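Local coordinates for protein acireductone dioxygenase (Bacillus anthracis, PDB 4QGL) that probably catalyses the metal-dependent reaction of an acireductone with oxygen in methionine salvage, the products depending on whether iron or nickel is bound, at residues K25-E29 with E30-Y34; L85-T89 with P90-E94; S141-E144 with N145-H148. All coordinates share one frame; numbering follows the deposited sequence.

How the contacts relate
All three contacts are local turns that follow one another along the chain of this cupin-fold protein. Contacts 1 and 3 are neighbours, their centres 11 Å apart: strands 33-36 and 138-142 pair in one antiparallel sheet, Leu33 O lies 2.9 Å from Ser141 N as a probable hydrogen bond, and Val32 packs on Pro143. Contact 2 leaves the far edge of that sheet after strand 79-85; its centre is 31 Å from that of contact 1 and 25 Å from that of contact 3, and it touches neither. Contact 3 holds the metal ligand His148, contact 1 leads from helix 20-29 into strand 33-36, and contact 2 is a pair of turns at the surface.

Contact 1 of 3, residues K25-E29 with E30-Y34; sequences KFLQE and EGVLY
Leu27 and Val32 meet at the carboxyl end of helix 20-29, where a Schellman motif closes the helix and sends the chain into strand 33-36, an outermost strand of one of the two cupin sheets.

Backbone bonds make the motif. Val32 N reaches back five residues to Leu27 O (2.9 Å), and within that loop Gly31 N bonds to Gln28 O at 3.3 Å. The inner bond is the less regular of the two, because its donor stands above the Gln28 carbonyl plane, 71° out of it, and not on a lone pair. Gly31 turns the chain with a positive phi of 84°, a conformation that favours glycine. Just before it, Glu30 N still makes the helical bond to Phe26 O and adds a weak one to Leu27 O.

Apolar contact is carried by the two methyls of Leu27, which divide the following residues between them. CD2 approaches Val32 CB at 4.1 Å, while CD1 lies 3.8 Å from Tyr34 CB and meets the Tyr34 ring obliquely. Leu27 also packs on Ile8, Phe130 and Val132, so the helix end rests on strands 7-10 and 129-134.

The polar ends have partners outside the turn. Glu29 OE2 forms a salt bridge with Lys125, whose backbone N bonds to Glu30 OE1, and Tyr34 OH is bonded to Asp138.

The ring of Phe26, edge-to-face with Phe130, receives Glu30 over one face. Glu30 CG, set by chi1 anti to the carbonyl carbon, lies 4.0 Å above the ring plane, toward the rim. The bend at chi2 then directs the carboxylate, turned 56° from the ring, with Glu30 OE2 3.9 Å from Phe26 CE1.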
# COMPACT_ATOMS: atom_id res chain seq x y z
N LYS A 25 -7.00 11.35 -10.84
CA LYS A 25 -7.51 11.11 -12.19
C LYS A 25 -6.72 10.04 -12.93
O LYS A 25 -7.32 9.15 -13.55
CB LYS A 25 -7.56 12.39 -12.99
CG LYS A 25 -8.84 13.15 -12.68
CD LYS A 25 -8.83 14.53 -13.30
CE LYS A 25 -10.15 15.23 -13.07
NZ LYS A 25 -10.06 16.67 -13.46
N PHE A 26 -5.39 10.12 -12.84
CA PHE A 26 -4.52 9.12 -13.47
C PHE A 26 -4.73 7.70 -12.91
O PHE A 26 -4.89 6.76 -13.66
CB PHE A 26 -3.06 9.56 -13.36
CG PHE A 26 -2.10 8.56 -13.88
CD1 PHE A 26 -1.73 8.57 -15.22
CD2 PHE A 26 -1.57 7.60 -13.05
CE1 PHE A 26 -0.83 7.64 -15.72
CE2 PHE A 26 -0.69 6.66 -13.55
CZ PHE A 26 -0.31 6.69 -14.88
N LEU A 27 -4.76 7.57 -11.59
CA LEU A 27 -4.98 6.27 -10.95
C LEU A 27 -6.35 5.71 -11.29
O LEU A 27 -6.52 4.51 -11.46
CB LEU A 27 -4.80 6.39 -9.44
CG LEU A 27 -3.37 6.71 -9.03
CD1 LEU A 27 -3.26 7.09 -7.57
CD2 LEU A 27 -2.44 5.55 -9.35
N GLN A 28 -7.33 6.59 -11.41
CA GLN A 28 -8.69 6.23 -11.80
C GLN A 28 -8.71 5.61 -13.19
O GLN A 28 -9.37 4.59 -13.43
CB GLN A 28 -9.52 7.49 -11.83
CG GLN A 28 -11.01 7.33 -11.67
CD GLN A 28 -11.52 8.23 -10.57
OE1 GLN A 28 -10.76 9.10 -10.07
NE2 GLN A 28 -12.78 8.02 -10.15
N GLU A 29 -7.99 6.24 -14.11
CA GLU A 29 -7.87 5.70 -15.43
C GLU A 29 -7.16 4.35 -15.45
O GLU A 29 -7.45 3.54 -16.32
CB GLU A 29 -7.23 6.72 -16.38
CG GLU A 29 -8.28 7.65 -17.00
CD GLU A 29 -9.29 6.93 -17.91
OE1 GLU A 29 -10.51 7.26 -17.91
OE2 GLU A 29 -8.86 6.01 -18.65
N GLU A 30 -6.28 4.06 -14.50
CA GLU A 30 -5.60 2.73 -14.48
C GLU A 30 -6.30 1.66 -13.66
O GLU A 30 -5.81 0.55 -13.56
CB GLU A 30 -4.16 2.84 -13.98
CG GLU A 30 -3.28 3.83 -14.74
CD GLU A 30 -3.16 3.58 -16.25
OE1 GLU A 30 -3.46 2.46 -16.68
OE2 GLU A 30 -2.77 4.52 -16.99
N GLY A 31 -7.44 1.99 -13.07
CA GLY A 31 -8.20 1.05 -12.26
C GLY A 31 -7.71 0.98 -10.84
O GLY A 31 -8.18 0.17 -10.09
N VAL A 32 -6.77 1.84 -10.44
CA VAL A 32 -6.18 1.78 -9.10
C VAL A 32 -6.97 2.70 -8.12
O VAL A 32 -6.95 3.92 -8.23
CB VAL A 32 -4.66 2.15 -9.13
CG1 VAL A 32 -3.97 1.92 -7.79
CG2 VAL A 32 -3.97 1.33 -10.18
N LEU A 33 -7.67 2.09 -7.18
CA LEU A 33 -8.40 2.88 -6.19
C LEU A 33 -7.42 3.57 -5.29
O LEU A 33 -6.47 2.97 -4.82
CB LEU A 33 -9.30 2.01 -5.33
CG LEU A 33 -10.19 2.75 -4.29
CD1 LEU A 33 -10.99 3.91 -4.91
CD2 LEU A 33 -11.16 1.79 -3.59
N TYR A 34 -7.64 4.84 -5.07
CA TYR A 34 -6.83 5.57 -4.16
C TYR A 34 -7.72 6.34 -3.19
O TYR A 34 -8.75 6.88 -3.58
CB TYR A 34 -5.85 6.46 -4.92
CG TYR A 34 -5.03 7.31 -4.00
CD1 TYR A 34 -4.38 6.76 -2.90
CD2 TYR A 34 -4.91 8.68 -4.22
CE1 TYR A 34 -3.66 7.55 -2.02
CE2 TYR A 34 -4.17 9.49 -3.36
CZ TYR A 34 -3.55 8.92 -2.25
OH TYR A 34 -2.82 9.74 -1.41

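Contact 2 of 3, residues L85-T89 with P90-E94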
# COMPACT_ATOMS: atom_id res chain seq x y z
N LEU A 85 7.58 -4.11 8.62
CA LEU A 85 8.89 -4.52 8.10
C LEU A 85 9.88 -3.45 8.42
O LEU A 85 9.55 -2.28 8.37
CB LEU A 85 8.82 -4.67 6.58
CG LEU A 85 7.93 -5.81 6.09
CD1 LEU A 85 7.77 -5.77 4.58
CD2 LEU A 85 8.48 -7.16 6.50
N SER A 86 11.10 -3.85 8.80
CA SER A 86 12.20 -2.91 9.07
C SER A 86 13.54 -3.65 8.96
O SER A 86 13.56 -4.86 8.78
CB SER A 86 12.03 -2.23 10.43
OG SER A 86 11.93 -3.17 11.48
N ASN A 87 14.65 -2.91 9.02
CA ASN A 87 16.00 -3.50 8.84
C ASN A 87 16.27 -4.61 9.83
O ASN A 87 16.96 -5.58 9.52
CB ASN A 87 17.12 -2.43 8.99
CG ASN A 87 17.64 -1.92 7.65
OD1 ASN A 87 17.30 -2.41 6.57
ND2 ASN A 87 18.49 -0.91 7.72
N SER A 88 15.73 -4.44 11.03
CA SER A 88 15.83 -5.39 12.13
C SER A 88 15.08 -6.74 11.93
O SER A 88 15.49 -7.77 12.47
CB SER A 88 15.32 -4.68 13.40
OG SER A 88 14.67 -3.45 13.06
N THR A 89 13.97 -6.72 11.18
CA THR A 89 13.21 -7.93 10.81
C THR A 89 14.13 -9.06 10.33
O THR A 89 14.81 -8.91 9.33
CB THR A 89 12.22 -7.63 9.64
OG1 THR A 89 11.15 -6.79 10.09
CG2 THR A 89 11.63 -8.92 9.03
N PRO A 90 14.13 -10.21 11.03
CA PRO A 90 14.88 -11.35 10.51
C PRO A 90 14.31 -11.82 9.18
O PRO A 90 13.10 -11.81 8.98
CB PRO A 90 14.68 -12.43 11.59
CG PRO A 90 13.42 -12.05 12.29
CD PRO A 90 13.41 -10.55 12.28
N ASN A 91 15.20 -12.22 8.27
CA ASN A 91 14.84 -12.67 6.92
C ASN A 91 14.25 -11.58 6.01
O ASN A 91 13.53 -11.87 5.05
CB ASN A 91 13.86 -13.86 6.97
CG ASN A 91 14.16 -14.81 8.11
OD1 ASN A 91 15.28 -15.25 8.30
ND2 ASN A 91 13.13 -15.17 8.86
N LEU A 92 14.56 -10.33 6.29
CA LEU A 92 13.98 -9.27 5.50
C LEU A 92 14.24 -9.54 4.03
O LEU A 92 13.31 -9.55 3.24
CB LEU A 92 14.58 -7.92 5.88
CG LEU A 92 14.03 -6.70 5.16
CD1 LEU A 92 12.52 -6.56 5.30
CD2 LEU A 92 14.73 -5.46 5.68
N ASP A 93 15.51 -9.78 3.71
CA ASP A 93 15.98 -9.97 2.33
C ASP A 93 15.28 -11.11 1.63
O ASP A 93 14.87 -11.01 0.48
CB ASP A 93 17.47 -10.31 2.33
CG ASP A 93 18.35 -9.12 2.66
OD1 ASP A 93 17.87 -7.96 2.48
OD2 ASP A 93 19.53 -9.35 3.09
N GLU A 94 15.18 -12.20 2.36
CA GLU A 94 14.61 -13.42 1.83
C GLU A 94 13.08 -13.37 1.81
O GLU A 94 12.46 -14.28 1.31
CB GLU A 94 15.11 -14.59 2.66
CG GLU A 94 16.62 -14.83 2.55
CD GLU A 94 17.46 -14.18 3.65
OE1 GLU A 94 17.01 -13.19 4.26
OE2 GLU A 94 18.59 -14.66 3.90
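Two beta turns in succession share Thr89: a type I turn from Ser86 to Thr89 and a type II turn from Thr89 to Leu92, which together lead from strand 79-85 to helix 92-96. The second is closed by a weak bond from Leu92 N to Thr89 O, 3.4 Å long, and the first by a weak one from Thr89 N to Ser86 O.

Leu92 is the buried side chain of the contact. With CG anti to the backbone N (chi1 -178°), it reaches back into the type I turn, where CD2 sits 3.4 Å from Ser86 O and 3.9 Å from Asn87 CA. Its other methyl, CD1, meets Leu85 CD2 at 4.3 Å, and Arg156 touches Leu92 from another part of the chain.

The two branches of Thr89 have separate tasks. OG1 accepts the N-H of Ser86 in a fairly straight bond of 3.2 Å, stitching the ends of the first turn together, while CG2 lies beside the Pro90 backbone, with Leu92 CB 4.4 Å away. Within the first turn, Ser86 OG and Ser88 OG share a hydrogen bond of 3.2 Å in which either may be the donor.

Each turn is therefore closed by a weak backbone bond, but the first has side-chain bonds as well, and Leu92 packs on its backbone and on Leu85.

Contact 3 of 3, residues S141-E144 with N145-H148. With CD (cadmium ion), chain B.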
# COMPACT_ATOMS: atom_id res chain seq x y z
N SER A 141 -5.59 0.39 -3.75
CA SER A 141 -5.98 -0.96 -4.14
C SER A 141 -5.51 -1.27 -5.53
O SER A 141 -5.85 -0.60 -6.51
CB SER A 141 -7.49 -1.25 -4.05
OG SER A 141 -7.75 -2.55 -4.60
N VAL A 142 -4.75 -2.35 -5.59
CA VAL A 142 -4.13 -2.77 -6.76
C VAL A 142 -4.98 -3.88 -7.33
O VAL A 142 -5.07 -4.95 -6.73
CB VAL A 142 -2.72 -3.26 -6.45
CG1 VAL A 142 -2.13 -3.99 -7.65
CG2 VAL A 142 -1.83 -2.09 -6.02
N PRO A 143 -5.58 -3.65 -8.51
CA PRO A 143 -6.57 -4.54 -9.11
C PRO A 143 -6.09 -5.95 -9.46
O PRO A 143 -4.91 -6.20 -9.73
CB PRO A 143 -7.02 -3.81 -10.38
CG PRO A 143 -5.98 -2.79 -10.66
CD PRO A 143 -5.17 -2.56 -9.42
N GLU A 144 -7.06 -6.85 -9.46
CA GLU A 144 -6.81 -8.22 -9.78
C GLU A 144 -6.26 -8.25 -11.20
O GLU A 144 -6.65 -7.44 -12.04
CB GLU A 144 -8.09 -9.06 -9.61
CG GLU A 144 -9.16 -8.89 -10.67
CD GLU A 144 -10.34 -9.85 -10.47
OE1 GLU A 144 -10.39 -10.56 -9.44
OE2 GLU A 144 -11.23 -9.93 -11.34
N ASN A 145 -5.32 -9.17 -11.42
CA ASN A 145 -4.65 -9.45 -12.72
C ASN A 145 -3.63 -8.42 -13.19
O ASN A 145 -2.99 -8.64 -14.21
CB ASN A 145 -5.66 -9.75 -13.83
CG ASN A 145 -6.64 -10.82 -13.43
OD1 ASN A 145 -6.30 -11.72 -12.63
ND2 ASN A 145 -7.89 -10.70 -13.91
N ALA A 146 -3.44 -7.35 -12.44
CA ALA A 146 -2.45 -6.35 -12.82
C ALA A 146 -1.05 -6.79 -12.38
O ALA A 146 -0.80 -7.01 -11.21
CB ALA A 146 -2.78 -5.00 -12.22
N ARG A 147 -0.16 -6.87 -13.34
CA ARG A 147 1.25 -7.17 -13.06
C ARG A 147 1.86 -6.00 -12.28
O ARG A 147 1.68 -4.83 -12.64
CB ARG A 147 2.01 -7.42 -14.35
CG ARG A 147 1.40 -8.48 -15.24
CD ARG A 147 1.60 -9.91 -14.72
NE ARG A 147 3.01 -10.39 -14.73
CZ ARG A 147 3.43 -11.50 -14.12
NH1 ARG A 147 2.59 -12.30 -13.45
NH2 ARG A 147 4.70 -11.82 -14.15
N HIS A 148 2.53 -6.32 -11.17
CA HIS A 148 3.13 -5.31 -10.31
C HIS A 148 4.25 -5.91 -9.45
O HIS A 148 4.35 -7.12 -9.38
CB HIS A 148 2.05 -4.66 -9.44
CG HIS A 148 1.41 -5.57 -8.47
ND1 HIS A 148 0.49 -6.53 -8.84
CD2 HIS A 148 1.57 -5.72 -7.13
CE1 HIS A 148 0.12 -7.22 -7.78
NE2 HIS A 148 0.77 -6.77 -6.73
CD CD B . 1.55 -8.21 -4.72
O HOH W 1 -2.77 -8.23 -9.16
O HOH W 2 3.28 -6.85 -3.90
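The metal site of this cupin draws one of its four protein ligands from His148, which opens strand 148-151 after a short connection from strand 138-142 and packs against Val142 at the end of the latter. A type II beta turn from Pro143 to Ala146 turns the chain, closed by a bond from Ala146 N to Pro143 O at 3.3 Å. That N-H points nearly straight at the oxygen, though from above the carbonyl plane, 41° out of it. Pro143 CG and Ala146 CB touch across the turn.

The imidazole is held by a face contact, by a bond at ND1 and by the metal at NE2. Val142 CG1 stands over one face in a CH-pi contact, 3.8 Å from the centroid of the His148 ring and almost on the ring normal. At the edge, His148 ND1 donates to Ala146 O in a bond of 2.7 Å; it is close to straight at 166°, and the oxygen lies nearly in the ring plane. This bond fixes the rotation of the ring and commits ND1, so that NE2 is the nitrogen turned to the metal. The chi1 of His148, 65°, with CG between the backbone N and the carbonyl carbon, turns the ring so that its ND1 edge meets Ala146 O.

Cadmium occupies the site here, where iron or nickel is expected in the working enzyme. His103, His105, Glu109 and water 2 complete its shell. Glu144 N is bonded to Asp108, which may help transmit local conformational changes, and Arg147 forms a salt bridge with Glu102, which may assist metal incorporation.

On the exposed corner of the turn the side chains of Glu144 and Asn145 run alongside each other, Glu144 CG 3.9 Å from Asn145 ND2. At the other end, the bond from His148 NE2 to cadmium measures 2.6 Å.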